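Local coordinates for molybdate-binding protein MolA (PDB 3PSH) that binds molybdate and tungstate in the periplasm and serves as the solute-binding component of a low-affinity ABC importer for molybdate, at residues 172-177 with 302-307; 166-171 with 288-293; 75-80 with 100-105; 20-25 with 67-72; 185-190 with 233-238. All blocks are in the same frame, centred on the assembly; numbering follows the deposited sequence.

Contact 1: 172-177 with 302-307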
# COMPACT_ATOMS: atom_id res chain seq x y z
N ALA A 172 -0.13 -15.07 13.89
CA ALA A 172 -1.06 -16.20 13.77
C ALA A 172 -1.12 -16.97 15.11
O ALA A 172 -2.21 -17.37 15.58
CB ALA A 172 -0.62 -17.11 12.59
N ASP A 173 0.04 -17.10 15.72
CA ASP A 173 0.21 -17.91 16.98
C ASP A 173 -0.40 -17.14 18.16
O ASP A 173 -1.18 -17.71 18.94
CB ASP A 173 1.71 -18.14 17.25
CG ASP A 173 2.31 -19.25 16.37
OD1 ASP A 173 1.57 -20.00 15.71
OD2 ASP A 173 3.52 -19.35 16.39
N ARG A 174 -0.10 -15.85 18.26
CA ARG A 174 -0.54 -15.07 19.48
C ARG A 174 -1.98 -14.69 19.45
O ARG A 174 -2.55 -14.35 20.48
CB ARG A 174 0.33 -13.80 19.68
CG ARG A 174 1.89 -14.09 19.69
CD ARG A 174 2.30 -14.32 21.19
NE ARG A 174 3.71 -14.58 21.31
CZ ARG A 174 4.64 -13.72 21.78
NH1 ARG A 174 4.31 -12.47 22.14
NH2 ARG A 174 5.89 -14.08 21.85
N LEU A 175 -2.64 -14.73 18.26
CA LEU A 175 -3.99 -14.22 18.14
C LEU A 175 -4.92 -15.33 17.59
O LEU A 175 -6.08 -15.09 17.38
CB LEU A 175 -4.13 -12.96 17.21
CG LEU A 175 -3.23 -11.81 17.72
CD1 LEU A 175 -3.30 -10.56 16.72
CD2 LEU A 175 -3.69 -11.43 19.09
N GLY A 176 -4.39 -16.53 17.51
CA GLY A 176 -5.16 -17.73 17.05
C GLY A 176 -6.42 -18.14 17.78
O GLY A 176 -7.26 -18.88 17.18
N ASP A 177 -6.55 -17.69 19.05
CA ASP A 177 -7.79 -17.89 19.87
C ASP A 177 -8.79 -16.76 19.86
O ASP A 177 -9.82 -16.80 20.56
CB ASP A 177 -7.41 -18.13 21.33
CG ASP A 177 -6.75 -16.89 21.94
OD1 ASP A 177 -5.82 -16.34 21.33
OD2 ASP A 177 -7.14 -16.52 23.02
N PHE A 302 1.93 -8.97 23.73
CA PHE A 302 3.09 -8.63 22.94
C PHE A 302 4.18 -7.87 23.71
O PHE A 302 4.94 -7.14 23.11
CB PHE A 302 2.65 -7.86 21.65
CG PHE A 302 1.84 -8.72 20.73
CD1 PHE A 302 2.47 -9.71 19.92
CD2 PHE A 302 0.42 -8.58 20.70
CE1 PHE A 302 1.66 -10.55 19.04
CE2 PHE A 302 -0.39 -9.41 19.82
CZ PHE A 302 0.27 -10.41 18.97
N GLN A 303 4.21 -7.98 25.04
CA GLN A 303 5.18 -7.16 25.78
C GLN A 303 6.62 -7.43 25.55
O GLN A 303 7.45 -6.53 25.67
CB GLN A 303 4.79 -7.26 27.30
CG GLN A 303 3.45 -6.57 27.69
CD GLN A 303 3.43 -5.07 27.52
OE1 GLN A 303 4.47 -4.39 27.58
NE2 GLN A 303 2.25 -4.53 27.47
N ASP A 304 6.90 -8.66 25.11
CA ASP A 304 8.22 -9.11 24.72
C ASP A 304 8.60 -8.64 23.33
O ASP A 304 9.74 -8.89 22.92
CB ASP A 304 8.43 -10.66 24.64
CG ASP A 304 7.38 -11.37 23.77
OD1 ASP A 304 6.18 -10.96 23.94
OD2 ASP A 304 7.66 -12.36 23.07
N VAL A 305 7.64 -8.13 22.57
CA VAL A 305 7.94 -7.79 21.13
C VAL A 305 8.42 -6.36 21.09
O VAL A 305 7.65 -5.43 21.29
CB VAL A 305 6.68 -7.98 20.27
CG1 VAL A 305 6.94 -7.51 18.85
CG2 VAL A 305 6.33 -9.49 20.28
N ASP A 306 9.72 -6.19 20.82
CA ASP A 306 10.38 -4.87 20.83
C ASP A 306 10.11 -4.21 19.45
O ASP A 306 10.87 -4.42 18.49
CB ASP A 306 11.88 -4.98 21.05
CG ASP A 306 12.58 -3.61 21.09
OD1 ASP A 306 11.98 -2.52 20.74
OD2 ASP A 306 13.74 -3.61 21.57
N LEU A 307 8.94 -3.64 19.27
CA LEU A 307 8.61 -3.10 17.91
C LEU A 307 9.57 -1.96 17.50
O LEU A 307 9.89 -1.77 16.31
CB LEU A 307 7.13 -2.62 17.90
CG LEU A 307 6.69 -2.06 16.53
CD1 LEU A 307 6.91 -3.08 15.46
CD2 LEU A 307 5.29 -1.71 16.51
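Arg174 lays its aliphatic stem against the ring of Phe302 and closes a bidentate salt bridge with Asp304, so one side chain serves both halves of this contact. The tight half is apolar. Arg174 CB lies 3.5 Å from Phe302 CZ, approaching the ring obliquely, while Leu175 comes in at the ring edge with CD2 3.9 Å from Phe302 CE2. Phe302 is buried, and its ring also meets Leu171 of the same helix and Ala294 of helix 283-297.

The solvent side is polar and more open, with Asp304 exposed and Arg174 partly so. A bend at chi2 of Arg174 (-92°) turns the chain along the ring and carries the guanidinium past it to the carboxylate. The grip is end-on: NH1 of Arg174 donates to OD1 of Asp304 at 3.0 Å, and NH2 of Arg174 to OD2 of Asp304 at 2.8 Å. Both oxygens use their syn lone pairs, and the two planes are only 21° apart. The NH2 bond is nearly straight (170°), whereas OD1 sits somewhat tilted from the guanidinium plane.

Asp304 belongs to a type I turn running from Phe302 to Val305, closed by Val305 N to Phe302 O at 2.9 Å. With each carboxylate oxygen paired to its own nitrogen, the bridge fixes the rotation of both groups and ties the turn to helix 168-175, while the neighbouring carbon contacts with Phe302 supply the packing.

Contact 2: 166-171 with 288-293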
# COMPACT_ATOMS: atom_id res chain seq x y z
N ALA A 166 7.98 -11.99 7.75
CA ALA A 166 8.76 -12.55 8.82
C ALA A 166 7.95 -12.60 10.13
O ALA A 166 8.34 -13.35 11.05
CB ALA A 166 9.97 -11.69 9.02
N ASN A 167 6.91 -11.76 10.27
CA ASN A 167 6.17 -11.67 11.56
C ASN A 167 4.81 -12.31 11.50
O ASN A 167 4.04 -12.22 12.46
CB ASN A 167 6.10 -10.22 12.10
CG ASN A 167 7.48 -9.69 12.38
OD1 ASN A 167 8.33 -10.38 12.97
ND2 ASN A 167 7.75 -8.47 11.96
N ARG A 168 4.45 -12.84 10.36
CA ARG A 168 3.08 -13.35 10.19
C ARG A 168 2.85 -14.56 11.14
O ARG A 168 1.76 -14.66 11.75
CB ARG A 168 2.91 -13.82 8.72
CG ARG A 168 2.52 -12.63 7.88
CD ARG A 168 1.00 -12.43 7.97
NE ARG A 168 0.39 -11.20 7.35
CZ ARG A 168 -0.07 -11.19 6.08
NH1 ARG A 168 0.06 -12.28 5.31
NH2 ARG A 168 -0.70 -10.15 5.61
N LYS A 169 3.87 -15.38 11.32
CA LYS A 169 3.73 -16.55 12.24
C LYS A 169 3.48 -16.15 13.71
O LYS A 169 2.52 -16.69 14.31
CB LYS A 169 4.84 -17.59 12.07
CG LYS A 169 4.71 -18.75 13.05
CD LYS A 169 6.06 -19.55 13.19
CE LYS A 169 6.19 -20.41 14.51
NZ LYS A 169 4.86 -21.03 14.86
N LEU A 170 4.25 -15.18 14.19
CA LEU A 170 4.04 -14.61 15.50
C LEU A 170 2.57 -14.20 15.69
O LEU A 170 1.88 -14.56 16.68
CB LEU A 170 5.00 -13.41 15.70
CG LEU A 170 4.71 -12.57 16.95
CD1 LEU A 170 5.21 -13.37 18.22
CD2 LEU A 170 5.47 -11.26 16.87
N LEU A 171 2.04 -13.41 14.74
CA LEU A 171 0.64 -12.95 14.93
C LEU A 171 -0.34 -14.11 14.81
O LEU A 171 -1.32 -14.08 15.54
CB LEU A 171 0.28 -11.89 13.87
CG LEU A 171 1.23 -10.64 13.93
CD1 LEU A 171 0.73 -9.65 12.92
CD2 LEU A 171 1.38 -9.98 15.33
N LEU A 288 5.85 -4.59 9.86
CA LEU A 288 5.79 -3.70 10.98
C LEU A 288 4.33 -3.27 11.32
O LEU A 288 3.94 -3.11 12.51
CB LEU A 288 6.70 -2.45 10.67
CG LEU A 288 8.13 -2.77 10.18
CD1 LEU A 288 8.86 -1.44 9.83
CD2 LEU A 288 8.93 -3.52 11.27
N GLY A 289 3.56 -2.92 10.30
CA GLY A 289 2.27 -2.37 10.53
C GLY A 289 1.36 -3.35 11.28
O GLY A 289 0.64 -2.90 12.17
N GLU A 290 1.27 -4.60 10.84
CA GLU A 290 0.36 -5.54 11.49
C GLU A 290 0.80 -5.79 12.94
O GLU A 290 -0.03 -5.92 13.85
CB GLU A 290 0.35 -6.87 10.76
CG GLU A 290 -0.33 -6.67 9.40
CD GLU A 290 -0.40 -7.97 8.56
OE1 GLU A 290 0.08 -9.05 8.98
OE2 GLU A 290 -0.87 -7.85 7.34
N VAL A 291 2.10 -5.74 13.19
CA VAL A 291 2.63 -5.94 14.58
C VAL A 291 2.23 -4.66 15.40
O VAL A 291 1.69 -4.79 16.53
CB VAL A 291 4.16 -6.19 14.63
CG1 VAL A 291 4.64 -6.33 16.09
CG2 VAL A 291 4.53 -7.47 13.79
N TRP A 292 2.42 -3.44 14.85
CA TRP A 292 1.88 -2.26 15.56
C TRP A 292 0.41 -2.36 15.94
O TRP A 292 0.04 -2.08 17.14
CB TRP A 292 2.12 -0.99 14.74
CG TRP A 292 1.61 0.25 15.48
CD1 TRP A 292 2.34 1.04 16.31
CD2 TRP A 292 0.34 0.88 15.33
NE1 TRP A 292 1.58 2.09 16.77
CE2 TRP A 292 0.33 2.03 16.18
CE3 TRP A 292 -0.85 0.55 14.59
CZ2 TRP A 292 -0.83 2.84 16.31
CZ3 TRP A 292 -2.03 1.36 14.75
CH2 TRP A 292 -1.98 2.51 15.60
N LEU A 293 -0.45 -2.78 14.97
CA LEU A 293 -1.86 -2.76 15.26
C LEU A 293 -2.15 -3.89 16.31
O LEU A 293 -3.00 -3.71 17.22
CB LEU A 293 -2.69 -2.97 13.96
CG LEU A 293 -4.20 -2.96 14.12
CD1 LEU A 293 -4.71 -1.63 14.71
CD2 LEU A 293 -4.80 -3.20 12.71
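Leu171 and Val291, on helices 168-175 and 283-297, are the nearest CA pair of segments 166-171 and 288-293, with 7.3 Å from Leu171 CA to Val291 CA. Leu171 CD1 rests on the Glu290 stem, 3.5 Å from Glu290 CB. Just before the helix, Asn167 crosses Val291 at about a right angle, its CB 3.6 Å from Val291 CG2; its ND2 is held by the carbonyl of Ala287.

The polar part is a side-on pairing. Arg168 NE donates to Glu290 OE1 at 2.7 Å and Arg168 NH2 to Glu290 OE2 at 2.9 Å, both nearly straight (173° and 172°). Guanidinium and carboxylate are almost coplanar, and each oxygen offers its syn lone pair. Glu290 reaches this position with its chain extended beyond CG (chi2 180°). The arginine probably offsets the charge of this buried glutamate, and OE2 has a further hydrogen bond with Tyr201.

Asn137 takes the remaining Arg168 NH1, and helix 201-208 lies against the ion pair through Tyr201 and His208. Helix 307-319 packs beside the other part of the interface, with Met310 on Asn167 and Leu307 on Val291.

Contact 3: 75-80 with 100-105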
# COMPACT_ATOMS: atom_id res chain seq x y z
N VAL A 75 -1.42 10.19 -18.75
CA VAL A 75 -0.01 10.35 -19.04
C VAL A 75 0.11 11.53 -20.01
O VAL A 75 -0.91 11.84 -20.68
CB VAL A 75 0.55 9.06 -19.64
CG1 VAL A 75 -0.19 8.68 -21.02
CG2 VAL A 75 2.17 9.17 -19.80
N ASN A 76 1.27 12.21 -19.94
CA ASN A 76 1.56 13.40 -20.82
C ASN A 76 2.71 12.87 -21.71
O ASN A 76 3.89 12.93 -21.30
CB ASN A 76 1.94 14.64 -19.98
CG ASN A 76 2.35 15.83 -20.85
OD1 ASN A 76 2.66 15.65 -22.01
ND2 ASN A 76 2.21 17.07 -20.30
N ILE A 77 2.35 12.36 -22.89
CA ILE A 77 3.34 11.64 -23.76
C ILE A 77 4.43 12.65 -24.16
O ILE A 77 5.63 12.32 -24.09
CB ILE A 77 2.69 11.06 -25.00
CG1 ILE A 77 1.73 9.87 -24.69
CG2 ILE A 77 3.69 10.50 -26.03
CD1 ILE A 77 2.39 8.59 -24.04
N GLU A 78 4.05 13.89 -24.54
CA GLU A 78 5.17 14.82 -24.89
C GLU A 78 6.14 15.10 -23.76
O GLU A 78 7.34 15.24 -24.06
CB GLU A 78 4.72 16.18 -25.48
CG GLU A 78 3.72 16.05 -26.64
CD GLU A 78 4.41 15.94 -27.96
OE1 GLU A 78 5.66 15.89 -27.97
OE2 GLU A 78 3.73 15.75 -29.02
N SER A 79 5.72 15.20 -22.48
CA SER A 79 6.64 15.35 -21.41
C SER A 79 7.41 14.02 -21.20
O SER A 79 8.61 14.07 -20.88
CB SER A 79 5.91 15.67 -20.06
OG SER A 79 5.54 17.06 -20.09
N LEU A 80 6.71 12.91 -21.36
CA LEU A 80 7.31 11.59 -21.07
C LEU A 80 8.47 11.31 -22.07
O LEU A 80 9.61 10.95 -21.66
CB LEU A 80 6.23 10.53 -21.22
CG LEU A 80 6.68 9.08 -21.02
CD1 LEU A 80 7.22 8.86 -19.56
CD2 LEU A 80 5.59 8.09 -21.30
N LYS A 100 -2.20 2.37 -24.03
CA LYS A 100 -2.10 2.47 -25.50
C LYS A 100 -1.30 3.73 -25.89
O LYS A 100 -0.48 3.61 -26.78
CB LYS A 100 -3.47 2.47 -26.19
CG LYS A 100 -3.38 2.47 -27.77
CD LYS A 100 -4.78 2.23 -28.31
CE LYS A 100 -4.89 2.33 -29.86
NZ LYS A 100 -4.36 3.64 -30.39
N GLN A 101 -1.56 4.89 -25.26
CA GLN A 101 -0.69 6.12 -25.51
C GLN A 101 0.81 5.78 -25.40
O GLN A 101 1.59 6.16 -26.23
CB GLN A 101 -1.05 7.33 -24.65
CG GLN A 101 -2.38 7.92 -25.03
CD GLN A 101 -2.50 9.28 -24.46
OE1 GLN A 101 -1.78 10.17 -24.91
NE2 GLN A 101 -3.38 9.46 -23.41
N ILE A 102 1.18 5.08 -24.35
CA ILE A 102 2.60 4.79 -24.10
C ILE A 102 3.12 3.68 -25.07
O ILE A 102 4.16 3.90 -25.67
CB ILE A 102 2.78 4.36 -22.60
CG1 ILE A 102 2.30 5.50 -21.63
CG2 ILE A 102 4.18 3.95 -22.40
CD1 ILE A 102 2.18 4.96 -20.21
N SER A 103 2.31 2.64 -25.35
CA SER A 103 2.72 1.58 -26.28
C SER A 103 2.84 2.15 -27.71
O SER A 103 3.64 1.67 -28.46
CB SER A 103 1.67 0.53 -26.29
OG SER A 103 1.65 -0.02 -24.97
N ASP A 104 2.01 3.11 -28.05
CA ASP A 104 2.04 3.74 -29.39
C ASP A 104 3.33 4.53 -29.62
O ASP A 104 3.66 4.80 -30.78
CB ASP A 104 0.83 4.66 -29.67
CG ASP A 104 -0.42 3.91 -29.99
OD1 ASP A 104 -0.44 2.69 -30.21
OD2 ASP A 104 -1.51 4.54 -29.92
N VAL A 105 4.07 4.92 -28.60
CA VAL A 105 5.35 5.61 -28.80
C VAL A 105 6.48 4.62 -28.43
O VAL A 105 7.61 5.07 -28.26
CB VAL A 105 5.45 7.04 -28.17
CG1 VAL A 105 4.42 7.93 -28.87
CG2 VAL A 105 5.20 6.96 -26.65
O HOH W 1 -0.56 12.23 -23.57
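Ile77 places CG1 anti to its carbonyl carbon (chi1 -69°) and turns again at chi2 (-63°), which carries CD1 over the backbone of helix 96-103, 3.4 Å from Gln101 O. The same side chain is split between three neighbours. CD1 reaches Ile102 CG1 at 3.9 Å, CG1 passes along the Gln101 side chain, and CG2 meets Val105 CG2 tip to tip, also at 3.9 Å. Val75 and Leu80 extend the apolar patch: Val75 CG1 lies 4.1 Å from Ile102 CG1, and Leu80 CD2 approaches that same carbon.

This packing joins the N-terminal turn of helix 77-82 to the C-terminal part of helix 96-103, which flank strand 87-91 in the chain, within the lobe built on the parallel sheet of strands 41-44, 21-24, 87-91 and 109-112; Leu80 and Ile102 both continue onto Val88 of that inner strand. Helix 77-82 is N-capped by Asn76, whose OD1 accepts from Ser79 N at 3.1 Å with the donor well above the carbonyl plane.

Polar linkage across the interface runs through one water. It donates to Val75 O and to Gln101 OE1, the latter at 2.7 Å, and accepts from Ile77 N, so it satisfies an amide in the first turn of the helix while Gln101 stays extended beyond CG along Val75.

Contact 4: 20-25 with 67-72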
# COMPACT_ATOMS: atom_id res chain seq x y z
N ARG A 20 16.35 4.47 -16.79
CA ARG A 20 15.44 5.61 -17.03
C ARG A 20 13.95 5.24 -16.91
O ARG A 20 13.13 5.54 -17.76
CB ARG A 20 15.72 6.25 -18.41
CG ARG A 20 17.14 6.81 -18.41
CD ARG A 20 17.47 7.51 -19.74
NE ARG A 20 16.81 8.80 -19.56
CZ ARG A 20 17.24 9.82 -18.82
NH1 ARG A 20 18.51 9.84 -18.29
NH2 ARG A 20 16.42 10.89 -18.65
N ALA A 21 13.60 4.65 -15.75
CA ALA A 21 12.25 4.14 -15.62
C ALA A 21 11.36 5.33 -15.21
O ALA A 21 11.84 6.23 -14.45
CB ALA A 21 12.24 3.11 -14.45
N VAL A 22 10.10 5.24 -15.62
CA VAL A 22 9.16 6.28 -15.09
C VAL A 22 8.16 5.48 -14.26
O VAL A 22 7.67 4.48 -14.72
CB VAL A 22 8.54 7.07 -16.27
CG1 VAL A 22 7.33 7.90 -15.76
CG2 VAL A 22 9.65 8.04 -16.74
N VAL A 23 7.91 5.92 -13.02
CA VAL A 23 7.10 5.07 -12.14
C VAL A 23 5.79 5.78 -11.79
O VAL A 23 5.80 6.71 -10.99
CB VAL A 23 7.89 4.69 -10.80
CG1 VAL A 23 6.93 3.84 -9.97
CG2 VAL A 23 9.15 3.90 -11.20
N LEU A 24 4.71 5.37 -12.49
CA LEU A 24 3.40 6.08 -12.37
C LEU A 24 2.43 5.47 -11.35
O LEU A 24 1.22 5.39 -11.58
CB LEU A 24 2.74 6.28 -13.78
CG LEU A 24 3.64 7.07 -14.85
CD1 LEU A 24 2.81 7.20 -16.12
CD2 LEU A 24 4.17 8.43 -14.28
N GLN A 25 3.00 4.92 -10.29
CA GLN A 25 2.22 4.24 -9.24
C GLN A 25 3.05 4.41 -7.97
O GLN A 25 4.26 4.07 -7.97
CB GLN A 25 2.06 2.76 -9.60
CG GLN A 25 0.97 2.09 -8.66
CD GLN A 25 1.18 0.64 -8.41
OE1 GLN A 25 0.23 -0.17 -8.66
NE2 GLN A 25 2.37 0.25 -8.00
N ALA A 67 11.24 14.62 -12.34
CA ALA A 67 10.20 14.89 -13.31
C ALA A 67 8.86 14.08 -13.07
O ALA A 67 8.94 12.96 -12.51
CB ALA A 67 10.72 14.57 -14.73
N MET A 68 7.71 14.62 -13.49
CA MET A 68 6.33 14.03 -13.25
C MET A 68 5.51 14.07 -14.50
O MET A 68 4.66 14.98 -14.71
CB MET A 68 5.67 14.86 -12.11
CG MET A 68 6.40 14.61 -10.81
SD MET A 68 5.77 15.73 -9.48
CE MET A 68 6.57 17.30 -9.88
N PRO A 69 5.72 13.11 -15.39
CA PRO A 69 5.11 13.15 -16.72
C PRO A 69 3.76 12.46 -16.82
O PRO A 69 3.31 12.17 -17.90
CB PRO A 69 6.15 12.42 -17.59
CG PRO A 69 6.63 11.29 -16.70
CD PRO A 69 6.80 12.08 -15.36
N GLY A 70 3.17 12.10 -15.66
CA GLY A 70 1.84 11.46 -15.67
C GLY A 70 1.43 11.24 -14.21
O GLY A 70 2.10 11.74 -13.40
N ASP A 71 0.30 10.56 -14.04
CA ASP A 71 -0.13 10.15 -12.67
C ASP A 71 -0.77 8.79 -12.75
O ASP A 71 -0.43 7.95 -13.63
CB ASP A 71 -1.01 11.31 -12.07
CG ASP A 71 -2.33 11.54 -12.78
OD1 ASP A 71 -2.73 10.82 -13.63
OD2 ASP A 71 -3.02 12.55 -12.49
N LEU A 72 -1.65 8.45 -11.76
CA LEU A 72 -2.16 7.09 -11.85
C LEU A 72 -3.01 6.65 -13.06
O LEU A 72 -2.99 5.43 -13.49
CB LEU A 72 -3.02 6.77 -10.59
CG LEU A 72 -2.26 6.72 -9.28
CD1 LEU A 72 -3.23 6.92 -8.12
CD2 LEU A 72 -1.50 5.44 -9.14
O HOH W 2 -0.47 4.22 -13.54
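Strand 21-24 is one of the two inner strands of the parallel sheet in one lobe of the protein, and the loop 67-72 runs over the sheet beside it, from its middle toward the end that faces the bound molybdate. The two chains travel in roughly the same direction: the lines from Val22 CA to Gln25 CA and from Pro69 CA to Leu72 CA are 23° apart. They do not pair as strands; the separation narrows from 8.1 Å between Val22 CA and Pro69 CA to 5.4 Å between Leu24 CA and Asp71 CA.

At the wide end a side chain bridges the gap. Val22 CG1, set anti to its backbone N (chi1 166°), reaches Pro69 CG tip to tip at 3.6 Å. Further along, Leu24 covers the loop backbone: CD2 lies 3.9 Å from Gly70 C, and CB is 3.6 Å from Asp71 O. Gly70, having no side chain, lets the leucine methyls come down on the main chain itself. Leu72 then turns its CD2 back toward the strand, 3.7 Å from Leu24 O and also near Gln25 CA.

A water stitches the narrow end, donating to Leu24 O and to Leu72 O, each at 2.8 Å. The CB of Asp71 is directed away from the strand, and its OD1 is bonded to Ser74 OG.

Gln25 stands at the N-cap position of helix 26-34, which carries the molybdate-binding His26 and Gln27, and Leu72 touches His26. A strand leading into a helix whose first residues bind the ligand is consistent with the interlobe cleft of Fe/B12-type binding proteins.

Contact 5: 185-190 with 233-238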
# COMPACT_ATOMS: atom_id res chain seq x y z
N ARG A 185 -13.92 -4.50 16.23
CA ARG A 185 -14.57 -3.82 15.06
C ARG A 185 -13.97 -2.44 14.82
O ARG A 185 -14.10 -1.53 15.63
CB ARG A 185 -16.06 -3.72 15.30
CG ARG A 185 -16.66 -5.19 15.26
CD ARG A 185 -18.18 -5.26 15.55
NE ARG A 185 -18.94 -4.28 14.75
CZ ARG A 185 -19.31 -4.33 13.46
NH1 ARG A 185 -18.97 -5.36 12.62
NH2 ARG A 185 -20.05 -3.27 13.01
N THR A 186 -13.38 -2.28 13.60
CA THR A 186 -12.48 -1.20 13.32
C THR A 186 -12.88 -0.55 12.02
O THR A 186 -13.45 -1.27 11.17
CB THR A 186 -11.04 -1.77 13.25
OG1 THR A 186 -10.70 -2.50 14.46
CG2 THR A 186 -10.01 -0.72 13.05
N TYR A 187 -12.61 0.76 11.90
CA TYR A 187 -13.04 1.47 10.71
C TYR A 187 -11.88 2.32 10.25
O TYR A 187 -11.27 3.03 11.06
CB TYR A 187 -14.20 2.40 11.11
CG TYR A 187 -14.69 3.28 9.95
CD1 TYR A 187 -15.54 2.73 8.95
CD2 TYR A 187 -14.34 4.63 9.87
CE1 TYR A 187 -16.00 3.54 7.87
CE2 TYR A 187 -14.81 5.45 8.75
CZ TYR A 187 -15.65 4.87 7.80
OH TYR A 187 -15.98 5.73 6.78
N MET A 188 -11.66 2.31 8.92
CA MET A 188 -10.63 3.13 8.32
C MET A 188 -11.27 4.43 7.76
O MET A 188 -11.99 4.39 6.80
CB MET A 188 -9.90 2.27 7.25
CG MET A 188 -8.97 3.04 6.43
SD MET A 188 -7.69 3.96 7.33
CE MET A 188 -6.90 2.75 8.03
N ALA A 189 -10.93 5.55 8.34
CA ALA A 189 -11.53 6.84 7.88
C ALA A 189 -10.51 7.61 7.02
O ALA A 189 -9.47 8.04 7.49
CB ALA A 189 -11.92 7.69 9.16
N ASN A 190 -10.78 7.64 5.71
CA ASN A 190 -10.04 8.44 4.72
C ASN A 190 -10.76 9.79 4.52
O ASN A 190 -11.91 9.96 5.00
CB ASN A 190 -9.89 7.66 3.41
CG ASN A 190 -8.65 6.81 3.40
OD1 ASN A 190 -8.42 6.03 4.30
ND2 ASN A 190 -7.81 7.00 2.37
N TRP A 233 -22.57 1.25 11.75
CA TRP A 233 -21.49 0.31 11.97
C TRP A 233 -20.95 0.47 13.38
O TRP A 233 -20.60 -0.51 14.01
CB TRP A 233 -20.30 0.50 10.94
CG TRP A 233 -20.66 0.05 9.56
CD1 TRP A 233 -21.47 -1.01 9.21
CD2 TRP A 233 -20.19 0.63 8.34
NE1 TRP A 233 -21.54 -1.11 7.84
CE2 TRP A 233 -20.81 -0.09 7.29
CE3 TRP A 233 -19.37 1.74 8.03
CZ2 TRP A 233 -20.61 0.25 5.91
CZ3 TRP A 233 -19.16 2.06 6.63
CH2 TRP A 233 -19.81 1.33 5.63
N ASN A 234 -20.96 1.71 13.86
CA ASN A 234 -20.55 1.96 15.23
C ASN A 234 -19.19 1.27 15.64
O ASN A 234 -19.10 0.42 16.55
CB ASN A 234 -21.71 1.63 16.25
CG ASN A 234 -21.37 2.23 17.59
OD1 ASN A 234 -20.77 3.32 17.61
ND2 ASN A 234 -21.72 1.55 18.69
N PRO A 235 -18.11 1.59 14.93
CA PRO A 235 -16.90 0.88 15.19
C PRO A 235 -16.35 1.20 16.55
O PRO A 235 -16.51 2.36 17.03
CB PRO A 235 -15.91 1.47 14.16
CG PRO A 235 -16.57 2.91 13.75
CD PRO A 235 -18.02 2.51 13.75
N ALA A 236 -15.67 0.19 17.15
CA ALA A 236 -14.98 0.35 18.45
C ALA A 236 -13.70 1.19 18.38
O ALA A 236 -13.28 1.92 19.33
CB ALA A 236 -14.62 -1.05 19.04
N VAL A 237 -13.09 1.15 17.19
CA VAL A 237 -11.76 1.75 16.95
C VAL A 237 -11.84 2.41 15.56
O VAL A 237 -12.34 1.80 14.62
CB VAL A 237 -10.71 0.70 16.94
CG1 VAL A 237 -9.40 1.36 16.58
CG2 VAL A 237 -10.49 0.09 18.34
N ILE A 238 -11.35 3.62 15.46
CA ILE A 238 -11.19 4.31 14.15
C ILE A 238 -9.73 4.52 13.88
O ILE A 238 -8.99 4.94 14.73
CB ILE A 238 -12.03 5.60 14.00
CG1 ILE A 238 -13.50 5.30 13.91
CG2 ILE A 238 -11.64 6.48 12.78
CD1 ILE A 238 -14.39 6.65 14.19
O HOH W 3 -19.28 -2.36 16.17
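Tyr187 is the centre of the apolar packing here, against Trp233, Pro235 and Ile238. Its CE1 meets Trp233 CZ3 obliquely at 3.7 Å, and its CB lies 3.6 Å from Pro235 CG. With CG anti to the backbone N (chi1 176°), the side chain lies beside that of Ile238, pointing the same way, both projecting from one face of the sheet. The sheet is the four-stranded parallel one of the second lobe, in which 184-188 and 237-240 are its two inner strands; helix 227-233 leads into the latter, as in a beta-alpha-beta crossover. Just past the strand, Ala189 CB lies 3.8 Å from Ile238 CG2, while Thr186 and Val237 lie side by side on the other face.

Backbone pairing comes next. Thr186 is in register with Val237 and Tyr187 with Ile238. Tyr187 N donates to Val237 O at 2.9 Å. The carbonyl of Arg185 lies between two successive amides, its O bonded to Val237 N at 3.3 Å and only weakly to Ala236 N.

The exposed edge belongs to Arg185. Its chain bends at chi3 (49°) and folds back over the turn that follows helix 227-233, where Asn234 has positive phi. There Arg185 NH2 bonds Trp233 O at 3.0 Å, on a lone pair in the carbonyl plane and close to the guanidinium plane.

Overall arrangement
The five contacts divide between two lobes and the helices packed with them; contacts 1, 2 and 5 are buried overall, contacts 3 and 4 partly buried. Contacts 3 and 4 adjoin, with centres 11 Å apart; Leu80 lies against both Val22 and Pro69, so helix 77-82 packs on both the inner strand 21-24 and the loop 67-72. Contacts 1 and 2 share helix 168-175. Contact 5 is the sole strand pairing, nested along the chain inside the loops closed by contacts 1 and 2. Chemistry follows place: contacts 1 and 2 use arginine-carboxylate pairs, solvent-facing in contact 1 but buried at the glutamate in contact 2; contacts 3 and 4 combine apolar packing with a bridging water; contact 5 adds main-chain bonds to apolar packing on the sheet.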